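PDB 3CUC: protein of unknown function with a Fic domain from Bacteroides thetaiotaomicron VPI-5482, which is of unknown function but has the largely helical build of a protein carrying a Fic domain of the Fic/DOC family. Local coordinates for residues L10-W14 against L270-I274; I232-C236 against D254-F258. All coordinates share one frame; numbering follows the deposited sequence.

Interaction 1 (L10-W14 against L270-I274)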
loop_
_atom_site.group_PDB
_atom_site.type_symbol
_atom_site.label_atom_id
_atom_site.label_comp_id
_atom_site.label_asym_id
_atom_site.label_seq_id
_atom_site.Cartn_x
_atom_site.Cartn_y
_atom_site.Cartn_z
ATOM N N LEU A 10 -4.628 -12.942 -17.768
ATOM C CA LEU A 10 -4.093 -13.405 -16.498
ATOM C C LEU A 10 -5.163 -13.353 -15.414
ATOM O O LEU A 10 -5.324 -14.304 -14.654
ATOM C CB LEU A 10 -2.890 -12.556 -16.082
ATOM C CG LEU A 10 -1.557 -12.785 -16.800
ATOM C CD1 LEU A 10 -0.522 -11.758 -16.334
ATOM C CD2 LEU A 10 -1.039 -14.206 -16.585
ATOM N N TYR A 11 -5.895 -12.243 -15.350
ATOM C CA TYR A 11 -7.003 -12.106 -14.401
ATOM C C TYR A 11 -8.069 -13.182 -14.599
ATOM O O TYR A 11 -8.501 -13.825 -13.647
ATOM C CB TYR A 11 -7.666 -10.734 -14.523
ATOM C CG TYR A 11 -8.751 -10.546 -13.497
ATOM C CD1 TYR A 11 -8.433 -10.425 -12.145
ATOM C CD2 TYR A 11 -10.096 -10.522 -13.862
ATOM C CE1 TYR A 11 -9.422 -10.274 -11.185
ATOM C CE2 TYR A 11 -11.092 -10.370 -12.909
ATOM C CZ TYR A 11 -10.748 -10.247 -11.570
ATOM O OH TYR A 11 -11.716 -10.094 -10.609
ATOM N N SER A 12 -8.497 -13.357 -15.845
ATOM C CA SER A 12 -9.465 -14.382 -16.190
ATOM C C SER A 12 -9.007 -15.760 -15.733
ATOM O O SER A 12 -9.797 -16.520 -15.181
ATOM C CB SER A 12 -9.707 -14.402 -17.695
ATOM O OG SER A 12 -10.457 -15.545 -18.053
ATOM N N LYS A 13 -7.738 -16.077 -15.969
ATOM C CA LYS A 13 -7.184 -17.368 -15.581
ATOM C C LYS A 13 -7.187 -17.511 -14.069
ATOM O O LYS A 13 -7.472 -18.580 -13.535
ATOM C CB LYS A 13 -5.759 -17.519 -16.113
ATOM C CG LYS A 13 -5.090 -18.859 -15.796
ATOM C CD LYS A 13 -5.717 -20.001 -16.591
ATOM C CE LYS A 13 -5.135 -21.351 -16.193
ATOM N NZ LYS A 13 -5.627 -22.416 -17.112
ATOM N N TRP A 14 -6.854 -16.424 -13.389
ATOM C CA TRP A 14 -6.819 -16.398 -11.929
ATOM C C TRP A 14 -8.193 -16.674 -11.350
ATOM O O TRP A 14 -8.330 -17.528 -10.478
ATOM C CB TRP A 14 -6.278 -15.048 -11.441
ATOM C CG TRP A 14 -6.571 -14.694 -10.011
ATOM C CD1 TRP A 14 -7.429 -13.728 -9.570
ATOM C CD2 TRP A 14 -5.978 -15.264 -8.845
ATOM N NE1 TRP A 14 -7.414 -13.672 -8.201
ATOM C CE2 TRP A 14 -6.529 -14.604 -7.729
ATOM C CE3 TRP A 14 -5.037 -16.275 -8.633
ATOM C CZ2 TRP A 14 -6.174 -14.925 -6.418
ATOM C CZ3 TRP A 14 -4.681 -16.595 -7.323
ATOM C CH2 TRP A 14 -5.249 -15.922 -6.236
ATOM N N LEU A 270 -0.380 -11.859 -10.319
ATOM C CA LEU A 270 -1.245 -12.796 -11.016
ATOM C C LEU A 270 -0.444 -13.967 -11.579
ATOM O O LEU A 270 -0.851 -15.122 -11.452
ATOM C CB LEU A 270 -2.025 -12.084 -12.130
ATOM C CG LEU A 270 -3.224 -11.244 -11.673
ATOM C CD1 LEU A 270 -3.679 -10.318 -12.783
ATOM C CD2 LEU A 270 -4.384 -12.138 -11.201
ATOM N N THR A 271 0.703 -13.670 -12.183
ATOM C CA THR A 271 1.523 -14.714 -12.785
ATOM C C THR A 271 2.028 -15.682 -11.719
ATOM O O THR A 271 1.944 -16.892 -11.890
ATOM C CB THR A 271 2.707 -14.129 -13.567
ATOM O OG1 THR A 271 2.214 -13.270 -14.603
ATOM C CG2 THR A 271 3.527 -15.240 -14.193
ATOM N N LEU A 272 2.535 -15.143 -10.617
ATOM C CA LEU A 272 2.981 -15.972 -9.505
ATOM C C LEU A 272 1.835 -16.751 -8.866
ATOM O O LEU A 272 2.010 -17.913 -8.492
ATOM C CB LEU A 272 3.685 -15.128 -8.432
ATOM C CG LEU A 272 5.200 -15.295 -8.306
ATOM C CD1 LEU A 272 5.881 -15.055 -9.668
ATOM C CD2 LEU A 272 5.757 -14.365 -7.208
ATOM N N ALA A 273 0.678 -16.108 -8.717
ATOM C CA ALA A 273 -0.452 -16.729 -8.033
ATOM C C ALA A 273 -1.017 -17.875 -8.868
ATOM O O ALA A 273 -1.327 -18.942 -8.333
ATOM C CB ALA A 273 -1.518 -15.704 -7.733
ATOM N N ILE A 274 -1.128 -17.656 -10.176
ATOM C CA ILE A 274 -1.522 -18.718 -11.111
ATOM C C ILE A 274 -0.541 -19.896 -11.024
ATOM O O ILE A 274 -0.942 -21.065 -11.037
ATOM C CB ILE A 274 -1.601 -18.196 -12.575
ATOM C CG1 ILE A 274 -2.820 -17.290 -12.750
ATOM C CG2 ILE A 274 -1.681 -19.350 -13.562
ATOM C CD1 ILE A 274 -2.861 -16.577 -14.075
#
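Leu10 faces Leu270 and, one turn on, Trp14 faces Ile274, their CA atoms 6.2 Å and 5.8 Å apart. The two helical segments run in nearly the same direction, their axes approaching to 9.6 Å at an angle of 30°. Leu270 sends its two methyls to different neighbours: CD1 lies against the CB of Leu10, while CD2 meets the CB of Trp14 at 3.5 Å, the two side chains crossing at about a right angle. With CG of Trp14 anti to the backbone N (chi1 162°), the indole reaches past Leu270 to Ala273, whose CB touches the six-membered ring at CZ3, CE3 and CH2. This pairing joins helix 6-16, near the N-terminus, to the distal part of helix 256-277, the last long helix of this mainly helical Fic-domain protein. Ile274 CD1 lies against Leu10 O and meets the aliphatic CG of Lys13 at 3.6 Å; the bend of the lysine chain at chi2 then carries its end away. On the same flank, Leu10 CD1 lies 3.6 Å from Thr271 OG1, a hydroxyl hydrogen-bonded to Ile267 O. Trp14 NE1 is bonded to Gly215 O, and Pro217 touches both Trp14 and Leu270.

Interaction 2 (I232-C236 against D254-F258); sequences ILHQC and DILPF
Ile232 O takes two backbone N-H groups from its own helix, Gln235 N at 3.3 Å and, more weakly, Cys236 N; this turn presents the side chains of Ile232 and Cys236 to Pro257 and Phe258. By CA atoms, Cys236 pairs with Ile255, the N-cap residue of helix 256-277, and Ile232 with Phe258. The sulfur of Cys236 sits among the first residues of that helix, 3.4 Å from Ile255 CA and 3.9 Å from Phe258 CB, with Pro257 CD a little farther off. Cys236 SG is anti to its own carbonyl carbon (chi1 -67°), which directs it into this corner. Ile232 makes its nearest contacts through CG2: the methyl lies on the backbone between Pro257 and Phe258, 3.4 Å from Pro257 O, and also meets the edge of the Phe258 ring near its plane. Leu233 approaches that ring differently. Its CD2 stands over the centre of one face, 3.8 Å from the centroid and 12° off the normal, a CH-pi contact. At the outer margin, Gln235 crosses the pyrrolidine obliquely, with OE1 3.6 Å from Pro257 CB. The site adjoins helix 178-192, whose Tyr187 touches Leu233, Cys236 and Ile255 and whose His186 ring meets that of Phe258; in Fic proteins such a helix leads into the HPFx(D/E)GN(G/K)R signature loop. No hydrogen bond links the two segments, so the start of helix 256-277 is seated here by methyl, sulfur and ring contacts.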
loop_
_atom_site.group_PDB
_atom_site.type_symbol
_atom_site.label_atom_id
_atom_site.label_comp_id
_atom_site.label_asym_id
_atom_site.label_seq_id
_atom_site.Cartn_x
_atom_site.Cartn_y
_atom_site.Cartn_z
ATOM N N ILE A 232 7.755 7.636 -11.367
ATOM C CA ILE A 232 6.409 7.555 -11.934
ATOM C C ILE A 232 5.478 8.547 -11.213
ATOM O O ILE A 232 4.742 9.288 -11.866
ATOM C CB ILE A 232 5.852 6.104 -11.892
ATOM C CG1 ILE A 232 6.750 5.145 -12.698
ATOM C CG2 ILE A 232 4.424 6.062 -12.415
ATOM C CD1 ILE A 232 6.398 5.028 -14.163
ATOM N N LEU A 233 5.547 8.598 -9.882
ATOM C CA LEU A 233 4.769 9.582 -9.108
ATOM C C LEU A 233 5.244 11.036 -9.328
ATOM O O LEU A 233 4.456 11.968 -9.174
ATOM C CB LEU A 233 4.794 9.238 -7.613
ATOM C CG LEU A 233 4.134 7.921 -7.177
ATOM C CD1 LEU A 233 4.609 7.499 -5.791
ATOM C CD2 LEU A 233 2.619 8.027 -7.197
ATOM N N HIS A 234 6.517 11.223 -9.686
ATOM C CA HIS A 234 7.061 12.560 -10.003
ATOM C C HIS A 234 6.589 13.093 -11.364
ATOM O O HIS A 234 6.626 14.303 -11.606
ATOM C CB HIS A 234 8.597 12.552 -9.962
ATOM N N GLN A 235 6.169 12.187 -12.248
ATOM C CA GLN A 235 5.578 12.558 -13.542
ATOM C C GLN A 235 4.139 13.023 -13.345
ATOM O O GLN A 235 3.731 14.062 -13.877
ATOM C CB GLN A 235 5.586 11.370 -14.510
ATOM C CG GLN A 235 6.967 10.893 -14.928
ATOM C CD GLN A 235 6.931 9.611 -15.748
ATOM O OE1 GLN A 235 5.916 8.905 -15.804
ATOM N NE2 GLN A 235 8.051 9.301 -16.384
ATOM N N CYS A 236 3.379 12.224 -12.596
ATOM C CA CYS A 236 2.013 12.566 -12.198
ATOM C C CYS A 236 1.946 13.932 -11.515
ATOM O O CYS A 236 1.036 14.722 -11.778
ATOM C CB CYS A 236 1.459 11.505 -11.240
ATOM S SG CYS A 236 1.187 9.869 -11.978
ATOM N N ASP A 254 -4.736 12.097 -15.046
ATOM C CA ASP A 254 -3.500 12.693 -14.537
ATOM C C ASP A 254 -2.493 11.631 -14.086
ATOM O O ASP A 254 -1.288 11.783 -14.324
ATOM C CB ASP A 254 -3.786 13.637 -13.360
ATOM C CG ASP A 254 -4.556 14.887 -13.769
ATOM O OD1 ASP A 254 -4.496 15.276 -14.954
ATOM O OD2 ASP A 254 -5.217 15.485 -12.892
ATOM N N ILE A 255 -2.988 10.564 -13.449
ATOM C CA ILE A 255 -2.116 9.557 -12.826
ATOM C C ILE A 255 -1.943 8.271 -13.647
ATOM O O ILE A 255 -1.546 7.231 -13.109
ATOM C CB ILE A 255 -2.581 9.202 -11.376
ATOM C CG1 ILE A 255 -3.888 8.388 -11.364
ATOM C CG2 ILE A 255 -2.746 10.471 -10.550
ATOM C CD1 ILE A 255 -4.043 7.512 -10.123
ATOM N N LEU A 256 -2.200 8.356 -14.949
ATOM C CA LEU A 256 -2.159 7.190 -15.832
ATOM C C LEU A 256 -0.837 6.392 -15.784
ATOM O O LEU A 256 -0.870 5.161 -15.772
ATOM C CB LEU A 256 -2.492 7.617 -17.262
ATOM C CG LEU A 256 -2.952 6.535 -18.239
ATOM C CD1 LEU A 256 -4.152 7.026 -19.050
ATOM C CD2 LEU A 256 -1.802 6.108 -19.153
ATOM N N PRO A 257 0.327 7.076 -15.736
ATOM C CA PRO A 257 1.579 6.307 -15.614
ATOM C C PRO A 257 1.662 5.449 -14.335
ATOM O O PRO A 257 2.246 4.359 -14.360
ATOM C CB PRO A 257 2.673 7.387 -15.617
ATOM C CG PRO A 257 2.024 8.627 -16.115
ATOM C CD PRO A 257 0.572 8.529 -15.792
ATOM N N PHE A 258 1.079 5.935 -13.240
ATOM C CA PHE A 258 1.060 5.190 -11.982
ATOM C C PHE A 258 0.015 4.080 -12.007
ATOM O O PHE A 258 0.199 3.043 -11.366
ATOM C CB PHE A 258 0.813 6.126 -10.789
ATOM C CG PHE A 258 0.851 5.433 -9.448
ATOM C CD1 PHE A 258 1.993 4.765 -9.025
ATOM C CD2 PHE A 258 -0.257 5.451 -8.606
ATOM C CE1 PHE A 258 2.029 4.123 -7.798
ATOM C CE2 PHE A 258 -0.225 4.810 -7.373
ATOM C CZ PHE A 258 0.918 4.145 -6.969
#

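Overall arrangement
Both interactions draw on helix 256-277: interaction 2 seats its first turn against helix 226-240, and interaction 1 fixes a region near its other end to helix 6-16. Their centres lie 25 Å apart, with nearest atoms about 14 Å apart, so they do not touch. In sequence, interaction 2 closes a short loop nested inside the much longer one closed by interaction 1. Each is partly buried and held without a hydrogen bond between its segments. Interaction 1, farther from the chain centre, packs aliphatic branches and an indole between two continuous helices; interaction 2 combines a sulfur, a proline and a methyl over a phenyl face beside helix 178-192.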